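Local coordinates for pesticidal crystal protein CRY4AA (Bacillus thuringiensis, PDB 2C9K) that kills mosquito larvae by binding to midgut epithelial cells and promoting their colloid-osmotic lysis through pore formation, at residues I474-K487 against D498-C510. Residues are numbered along the deposited sequence; the frame is centred on the assembly and turned at random.
Sequences IPAVKANSLGTASK and DLIDFKDHFKITC
Asp504 OD1 takes hydrogen bonds from two donors arriving on opposite faces of its carboxylate: the hydroxyl of Ser486, with OG 2.7 Å away, and the backbone N of its own neighbour His505. The other oxygen, OD2, meets Ala485 N on its syn side at 2.6 Å, and because Asp504 CG sits between the backbone N and the carbonyl carbon (chi1 39°), the carboxylate can serve the turn across from it and its own backbone together. Ser486 OG works in both directions, for it also accepts from Lys503 N at 2.6 Å, a fairly straight bond (160° at the hydrogen). How backbone and side chain share the work of joining two segments is well illustrated here, in the C-terminal beta-sandwich domain of a three-domain Cry toxin, where Ser481 and Leu482 lie on a short outer strand that runs antiparallel to 505-511. Leu482 and Phe506 make a non-hydrogen-bonded pair, while Asn480 and Ser481 both oppose Lys507 in a classic beta bulge. Asn480 N donates to Lys507 O. The side-chain amide of Asn480 uses both ends: Lys507 NZ comes to Asn480 OD1 from above the carbonyl plane, at 2.7 Å, whereas Thr509 OG1 lies in the amide plane, 2.8 Å from Asn480 ND2, which also reaches Thr323 O. Closer to the turn, Gly483 CA packs over one face of the His505 ring, 3.6 Å from its centroid, in a CH-pi contact. Among the apolar side chains, Ala476 CB touches Ile500 CD1, the methyl that in turn lies over the centre of the Phe506 ring. Farther along, the exposed Lys487 runs alongside Asp501 and bends at its last torsion to form a salt bridge, NZ 2.9 Å from Asp501 OD2 and above the carboxylate plane.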
ATOM      1  N   ILE A 474       4.427 -13.726  -1.536  1.00 24.71           N
ATOM      2  CA  ILE A 474       4.084 -13.596  -0.121  1.00 22.27           C
ATOM      3  C   ILE A 474       5.102 -12.743   0.624  1.00 22.07           C
ATOM      4  O   ILE A 474       6.217 -13.200   0.913  1.00 20.98           O
ATOM      5  CB  ILE A 474       4.022 -14.963   0.594  1.00 23.09           C
ATOM      6  CG1 ILE A 474       2.922 -15.839  -0.014  1.00 24.32           C
ATOM      7  CG2 ILE A 474       3.735 -14.749   2.077  1.00 21.81           C
ATOM      8  CD1 ILE A 474       2.740 -17.170   0.688  1.00 24.35           C
ATOM      9  N   PRO A 475       4.734 -11.488   0.945  1.00 20.60           N
ATOM     10  CA  PRO A 475       5.614 -10.560   1.666  1.00 18.52           C
ATOM     11  C   PRO A 475       6.154 -11.226   2.929  1.00 17.51           C
ATOM     12  O   PRO A 475       5.428 -11.942   3.610  1.00 14.43           O
ATOM     13  CB  PRO A 475       4.687  -9.395   1.989  1.00 17.10           C
ATOM     14  CG  PRO A 475       3.749  -9.397   0.847  1.00 17.50           C
ATOM     15  CD  PRO A 475       3.436 -10.852   0.656  1.00 19.01           C
ATOM     16  N   ALA A 476       7.424 -10.988   3.241  1.00 18.63           N
ATOM     17  CA  ALA A 476       8.036 -11.582   4.430  1.00 18.32           C
ATOM     18  C   ALA A 476       7.380 -11.110   5.734  1.00 18.19           C
ATOM     19  O   ALA A 476       7.452 -11.789   6.755  1.00 19.14           O
ATOM     20  CB  ALA A 476       9.522 -11.280   4.454  1.00 18.72           C
ATOM     21  N   VAL A 477       6.736  -9.954   5.708  1.00 17.56           N
ATOM     22  CA  VAL A 477       6.087  -9.464   6.908  1.00 17.52           C
ATOM     23  C   VAL A 477       4.779 -10.193   7.193  1.00 16.86           C
ATOM     24  O   VAL A 477       4.151  -9.943   8.227  1.00 20.17           O
ATOM     25  CB  VAL A 477       5.810  -7.936   6.840  1.00 18.98           C
ATOM     26  CG1 VAL A 477       7.124  -7.164   6.924  1.00 16.33           C
ATOM     27  CG2 VAL A 477       5.068  -7.594   5.557  1.00 17.69           C
ATOM     28  N   LYS A 478       4.365 -11.088   6.293  0.50 13.18           N
ATOM     29  CA  LYS A 478       3.131 -11.852   6.500  0.50 10.78           C
ATOM     30  C   LYS A 478       3.425 -13.057   7.386  0.50 11.57           C
ATOM     31  O   LYS A 478       2.595 -13.948   7.541  0.50 10.78           O
ATOM     32  CB  LYS A 478       2.543 -12.338   5.171  0.50  8.16           C
ATOM     33  CG  LYS A 478       1.959 -11.254   4.277  0.50  4.22           C
ATOM     34  CD  LYS A 478       0.758 -10.575   4.913  0.50  2.98           C
ATOM     35  CE  LYS A 478      -0.371 -11.560   5.194  0.50  3.17           C
ATOM     36  NZ  LYS A 478      -0.815 -12.274   3.968  0.50  2.53           N
ATOM     37  N   ALA A 479       4.622 -13.073   7.959  1.00 13.54           N
ATOM     38  CA  ALA A 479       5.052 -14.152   8.840  1.00 15.91           C
ATOM     39  C   ALA A 479       4.441 -13.942  10.219  1.00 17.15           C
ATOM     40  O   ALA A 479       3.924 -12.859  10.506  1.00 15.56           O
ATOM     41  CB  ALA A 479       6.565 -14.163   8.942  1.00 15.50           C
ATOM     42  N   ASN A 480       4.503 -14.970  11.068  1.00 18.32           N
ATOM     43  CA  ASN A 480       3.946 -14.870  12.411  1.00 20.36           C
ATOM     44  C   ASN A 480       4.951 -15.129  13.538  1.00 21.38           C
ATOM     45  O   ASN A 480       4.576 -15.180  14.713  1.00 21.85           O
ATOM     46  CB  ASN A 480       2.750 -15.814  12.557  1.00 21.76           C
ATOM     47  CG  ASN A 480       3.060 -17.236  12.108  1.00 24.24           C
ATOM     48  OD1 ASN A 480       4.197 -17.702  12.220  1.00 25.45           O
ATOM     49  ND2 ASN A 480       2.038 -17.942  11.615  1.00 23.20           N
ATOM     50  N   SER A 481       6.224 -15.285  13.185  1.00 20.83           N
ATOM     51  CA  SER A 481       7.264 -15.520  14.180  1.00 21.52           C
ATOM     52  C   SER A 481       8.571 -14.841  13.769  1.00 22.44           C
ATOM     53  O   SER A 481       9.072 -15.033  12.656  1.00 22.07           O
ATOM     54  CB  SER A 481       7.499 -17.018  14.367  1.00 22.35           C
ATOM     55  OG  SER A 481       8.540 -17.238  15.308  1.00 24.66           O
ATOM     56  N   LEU A 482       9.136 -14.059  14.679  1.00 22.83           N
ATOM     57  CA  LEU A 482      10.362 -13.333  14.387  1.00 23.45           C
ATOM     58  C   LEU A 482      11.429 -13.503  15.461  1.00 24.15           C
ATOM     59  O   LEU A 482      11.209 -13.180  16.626  1.00 24.06           O
ATOM     60  CB  LEU A 482      10.024 -11.856  14.231  1.00 25.14           C
ATOM     61  CG  LEU A 482      11.152 -10.879  13.934  1.00 27.28           C
ATOM     62  CD1 LEU A 482      11.631 -11.049  12.499  1.00 26.05           C
ATOM     63  CD2 LEU A 482      10.637  -9.462  14.182  1.00 27.04           C
ATOM     64  N   GLY A 483      12.591 -14.005  15.063  1.00 25.29           N
ATOM     65  CA  GLY A 483      13.672 -14.192  16.017  1.00 28.20           C
ATOM     66  C   GLY A 483      14.052 -12.915  16.757  1.00 29.63           C
ATOM     67  O   GLY A 483      13.731 -11.802  16.307  1.00 29.41           O
ATOM     68  N   THR A 484      14.752 -13.064  17.883  1.00 29.14           N
ATOM     69  CA  THR A 484      15.151 -11.907  18.679  1.00 29.03           C
ATOM     70  C   THR A 484      16.224 -11.042  18.035  1.00 27.01           C
ATOM     71  O   THR A 484      16.223  -9.835  18.209  1.00 26.36           O
ATOM     72  CB  THR A 484      15.662 -12.318  20.054  1.00 30.29           C
ATOM     73  OG1 THR A 484      14.772 -13.275  20.625  1.00 32.63           O
ATOM     74  CG2 THR A 484      15.728 -11.105  20.966  1.00 32.42           C
ATOM     75  N   ALA A 485      17.145 -11.652  17.303  1.00 25.83           N
ATOM     76  CA  ALA A 485      18.203 -10.885  16.656  1.00 25.57           C
ATOM     77  C   ALA A 485      17.684 -10.102  15.446  1.00 25.31           C
ATOM     78  O   ALA A 485      18.275  -9.097  15.040  1.00 24.49           O
ATOM     79  CB  ALA A 485      19.331 -11.814  16.226  1.00 24.97           C
ATOM     80  N   SER A 486      16.575 -10.565  14.877  1.00 24.48           N
ATOM     81  CA  SER A 486      15.992  -9.929  13.701  1.00 24.21           C
ATOM     82  C   SER A 486      14.995  -8.825  14.025  1.00 21.99           C
ATOM     83  O   SER A 486      14.570  -8.686  15.165  1.00 23.99           O
ATOM     84  CB  SER A 486      15.319 -10.991  12.843  1.00 24.57           C
ATOM     85  OG  SER A 486      16.270 -11.969  12.484  1.00 26.94           O
ATOM     86  N   LYS A 487      14.625  -8.038  13.024  0.50 18.99           N
ATOM     87  CA  LYS A 487      13.666  -6.970  13.243  0.50 16.69           C
ATOM     88  C   LYS A 487      13.007  -6.532  11.945  0.50 16.46           C
ATOM     89  O   LYS A 487      13.507  -6.797  10.857  0.50 16.64           O
ATOM     90  CB  LYS A 487      14.346  -5.772  13.917  0.50 14.90           C
ATOM     91  CG  LYS A 487      15.411  -5.080  13.084  0.50 13.32           C
ATOM     92  CD  LYS A 487      15.999  -3.895  13.842  0.50 13.01           C
ATOM     93  CE  LYS A 487      17.035  -3.137  13.022  0.50 10.83           C
ATOM     94  NZ  LYS A 487      18.193  -3.994  12.647  0.50 11.99           N
ATOM     95  N   ASP A 498       6.871  -2.987   4.672  1.00 24.50           N
ATOM     96  CA  ASP A 498       8.148  -3.177   5.352  1.00 26.35           C
ATOM     97  C   ASP A 498       8.882  -4.470   5.011  1.00 25.90           C
ATOM     98  O   ASP A 498       8.335  -5.353   4.335  1.00 25.45           O
ATOM     99  CB  ASP A 498       7.933  -3.086   6.860  1.00 29.86           C
ATOM    100  CG  ASP A 498       7.236  -1.802   7.261  1.00 34.58           C
ATOM    101  OD1 ASP A 498       7.554  -0.750   6.665  1.00 35.58           O
ATOM    102  OD2 ASP A 498       6.380  -1.837   8.171  1.00 37.00           O
ATOM    103  N   LEU A 499      10.122  -4.573   5.493  1.00 23.84           N
ATOM    104  CA  LEU A 499      10.971  -5.737   5.247  1.00 23.79           C
ATOM    105  C   LEU A 499      11.534  -6.319   6.543  1.00 24.79           C
ATOM    106  O   LEU A 499      11.565  -5.653   7.576  1.00 26.63           O
ATOM    107  CB  LEU A 499      12.154  -5.349   4.362  1.00 23.57           C
ATOM    108  CG  LEU A 499      11.977  -4.347   3.226  1.00 23.82           C
ATOM    109  CD1 LEU A 499      13.346  -3.849   2.794  1.00 23.43           C
ATOM    110  CD2 LEU A 499      11.237  -4.987   2.067  1.00 25.10           C
ATOM    111  N   ILE A 500      11.999  -7.563   6.470  1.00 24.65           N
ATOM    112  CA  ILE A 500      12.592  -8.243   7.621  1.00 23.46           C
ATOM    113  C   ILE A 500      14.109  -8.121   7.578  1.00 24.04           C
ATOM    114  O   ILE A 500      14.725  -8.369   6.537  1.00 22.56           O
ATOM    115  CB  ILE A 500      12.267  -9.770   7.641  1.00 21.88           C
ATOM    116  CG1 ILE A 500      10.807 -10.011   8.024  1.00 19.36           C
ATOM    117  CG2 ILE A 500      13.183 -10.487   8.628  1.00 17.93           C
ATOM    118  CD1 ILE A 500      10.464 -11.490   8.143  1.00 17.59           C
ATOM    119  N   ASP A 501      14.694  -7.738   8.712  1.00 25.97           N
ATOM    120  CA  ASP A 501      16.146  -7.617   8.859  1.00 26.94           C
ATOM    121  C   ASP A 501      16.541  -8.989   9.407  1.00 27.03           C
ATOM    122  O   ASP A 501      16.688  -9.178  10.612  1.00 28.00           O
ATOM    123  CB  ASP A 501      16.495  -6.519   9.872  1.00 28.53           C
ATOM    124  CG  ASP A 501      17.941  -6.036   9.751  1.00 32.18           C
ATOM    125  OD1 ASP A 501      18.846  -6.886   9.563  1.00 33.00           O
ATOM    126  OD2 ASP A 501      18.171  -4.805   9.858  1.00 30.42           O
ATOM    127  N   PHE A 502      16.687  -9.945   8.498  1.00 27.14           N
ATOM    128  CA  PHE A 502      17.004 -11.330   8.825  1.00 27.42           C
ATOM    129  C   PHE A 502      18.350 -11.546   9.517  1.00 29.00           C
ATOM    130  O   PHE A 502      19.397 -11.541   8.870  1.00 31.23           O
ATOM    131  CB  PHE A 502      16.931 -12.153   7.536  1.00 25.29           C
ATOM    132  CG  PHE A 502      16.865 -13.637   7.749  1.00 25.47           C
ATOM    133  CD1 PHE A 502      16.251 -14.172   8.876  1.00 24.71           C
ATOM    134  CD2 PHE A 502      17.370 -14.509   6.784  1.00 25.85           C
ATOM    135  CE1 PHE A 502      16.139 -15.558   9.039  1.00 24.49           C
ATOM    136  CE2 PHE A 502      17.262 -15.896   6.939  1.00 24.82           C
ATOM    137  CZ  PHE A 502      16.645 -16.418   8.069  1.00 23.79           C
ATOM    138  N   LYS A 503      18.316 -11.743  10.833  1.00 29.17           N
ATOM    139  CA  LYS A 503      19.535 -11.985  11.607  1.00 30.32           C
ATOM    140  C   LYS A 503      19.658 -13.457  12.054  1.00 30.07           C
ATOM    141  O   LYS A 503      20.731 -14.062  11.956  1.00 29.60           O
ATOM    142  CB  LYS A 503      19.567 -11.065  12.837  1.00 31.53           C
ATOM    143  CG  LYS A 503      20.558  -9.907  12.755  1.00 32.01           C
ATOM    144  CD  LYS A 503      20.292  -9.021  11.551  1.00 35.55           C
ATOM    145  CE  LYS A 503      21.306  -7.883  11.433  1.00 36.70           C
ATOM    146  NZ  LYS A 503      21.126  -6.810  12.453  1.00 37.35           N
ATOM    147  N   ASP A 504      18.558 -14.027  12.535  1.00 28.54           N
ATOM    148  CA  ASP A 504      18.553 -15.406  13.002  1.00 29.39           C
ATOM    149  C   ASP A 504      17.550 -16.301  12.279  1.00 29.20           C
ATOM    150  O   ASP A 504      17.900 -17.062  11.373  1.00 29.02           O
ATOM    151  CB  ASP A 504      18.263 -15.446  14.507  1.00 31.03           C
ATOM    152  CG  ASP A 504      17.210 -14.427  14.934  1.00 33.43           C
ATOM    153  OD1 ASP A 504      16.312 -14.112  14.124  1.00 33.91           O
ATOM    154  OD2 ASP A 504      17.270 -13.948  16.088  1.00 33.29           O
ATOM    155  N   HIS A 505      16.294 -16.203  12.691  1.00 28.43           N
ATOM    156  CA  HIS A 505      15.237 -17.007  12.110  1.00 27.57           C
ATOM    157  C   HIS A 505      13.918 -16.241  12.087  1.00 27.15           C
ATOM    158  O   HIS A 505      13.784 -15.203  12.731  1.00 26.93           O
ATOM    159  CB  HIS A 505      15.057 -18.259  12.949  1.00 27.65           C
ATOM    160  CG  HIS A 505      14.739 -17.966  14.384  1.00 28.16           C
ATOM    161  ND1 HIS A 505      15.672 -17.465  15.264  1.00 28.86           N
ATOM    162  CD2 HIS A 505      13.584 -18.074  15.083  1.00 28.08           C
ATOM    163  CE1 HIS A 505      15.107 -17.278  16.444  1.00 27.60           C
ATOM    164  NE2 HIS A 505      13.840 -17.639  16.360  1.00 27.48           N
ATOM    165  N   PHE A 506      12.954 -16.762  11.333  1.00 26.29           N
ATOM    166  CA  PHE A 506      11.612 -16.189  11.248  1.00 25.10           C
ATOM    167  C   PHE A 506      10.768 -17.200  10.499  1.00 24.30           C
ATOM    168  O   PHE A 506      11.270 -17.869   9.603  1.00 24.03           O
ATOM    169  CB  PHE A 506      11.618 -14.805  10.558  1.00 24.45           C
ATOM    170  CG  PHE A 506      11.764 -14.838   9.053  1.00 23.94           C
ATOM    171  CD1 PHE A 506      10.666 -15.079   8.233  1.00 24.22           C
ATOM    172  CD2 PHE A 506      12.994 -14.565   8.454  1.00 23.34           C
ATOM    173  CE1 PHE A 506      10.792 -15.041   6.838  1.00 24.35           C
ATOM    174  CE2 PHE A 506      13.134 -14.525   7.063  1.00 21.62           C
ATOM    175  CZ  PHE A 506      12.033 -14.762   6.256  1.00 23.93           C
ATOM    176  N   LYS A 507       9.502 -17.340  10.890  1.00 23.68           N
ATOM    177  CA  LYS A 507       8.614 -18.302  10.239  1.00 22.43           C
ATOM    178  C   LYS A 507       7.283 -17.750   9.755  1.00 22.97           C
ATOM    179  O   LYS A 507       6.559 -17.079  10.486  1.00 24.91           O
ATOM    180  CB  LYS A 507       8.345 -19.482  11.165  1.00 21.19           C
ATOM    181  CG  LYS A 507       7.374 -20.513  10.599  1.00 20.09           C
ATOM    182  CD  LYS A 507       5.982 -20.360  11.185  1.00 17.00           C
ATOM    183  CE  LYS A 507       5.982 -20.679  12.654  1.00 17.17           C
ATOM    184  NZ  LYS A 507       4.763 -20.149  13.305  1.00 20.49           N
ATOM    185  N   ILE A 508       6.964 -18.034   8.504  1.00 22.61           N
ATOM    186  CA  ILE A 508       5.706 -17.599   7.941  1.00 22.85           C
ATOM    187  C   ILE A 508       4.937 -18.896   7.674  1.00 24.41           C
ATOM    188  O   ILE A 508       5.527 -19.899   7.247  1.00 25.82           O
ATOM    189  CB  ILE A 508       5.943 -16.765   6.646  1.00 22.48           C
ATOM    190  CG1 ILE A 508       4.942 -17.139   5.563  1.00 22.57           C
ATOM    191  CG2 ILE A 508       7.344 -16.964   6.144  1.00 25.72           C
ATOM    192  CD1 ILE A 508       3.581 -16.588   5.791  1.00 23.53           C
ATOM    193  N   THR A 509       3.637 -18.886   7.969  1.00 23.16           N
ATOM    194  CA  THR A 509       2.784 -20.054   7.764  1.00 21.65           C
ATOM    195  C   THR A 509       1.886 -19.868   6.541  1.00 20.21           C
ATOM    196  O   THR A 509       1.229 -18.843   6.397  1.00 18.41           O
ATOM    197  CB  THR A 509       1.899 -20.294   8.992  1.00 22.67           C
ATOM    198  OG1 THR A 509       2.717 -20.299  10.164  1.00 24.87           O
ATOM    199  CG2 THR A 509       1.185 -21.631   8.882  1.00 22.93           C
ATOM    200  N   CYS A 510       1.854 -20.866   5.665  1.00 20.78           N
ATOM    201  CA  CYS A 510       1.040 -20.783   4.451  1.00 22.53           C
ATOM    202  C   CYS A 510       0.043 -21.920   4.335  1.00 22.68           C
ATOM    203  O   CYS A 510       0.266 -23.012   4.853  1.00 23.32           O
ATOM    204  CB  CYS A 510       1.929 -20.794   3.210  1.00 21.22           C
ATOM    205  SG  CYS A 510       3.232 -19.570   3.249  1.00 26.24           S
TER
HETATM  206  O   HOH W   1       7.985  -8.234   4.016  1.00 30.07           O
HETATM  207  O   HOH W   2       2.861 -16.229   8.714  1.00 38.99           O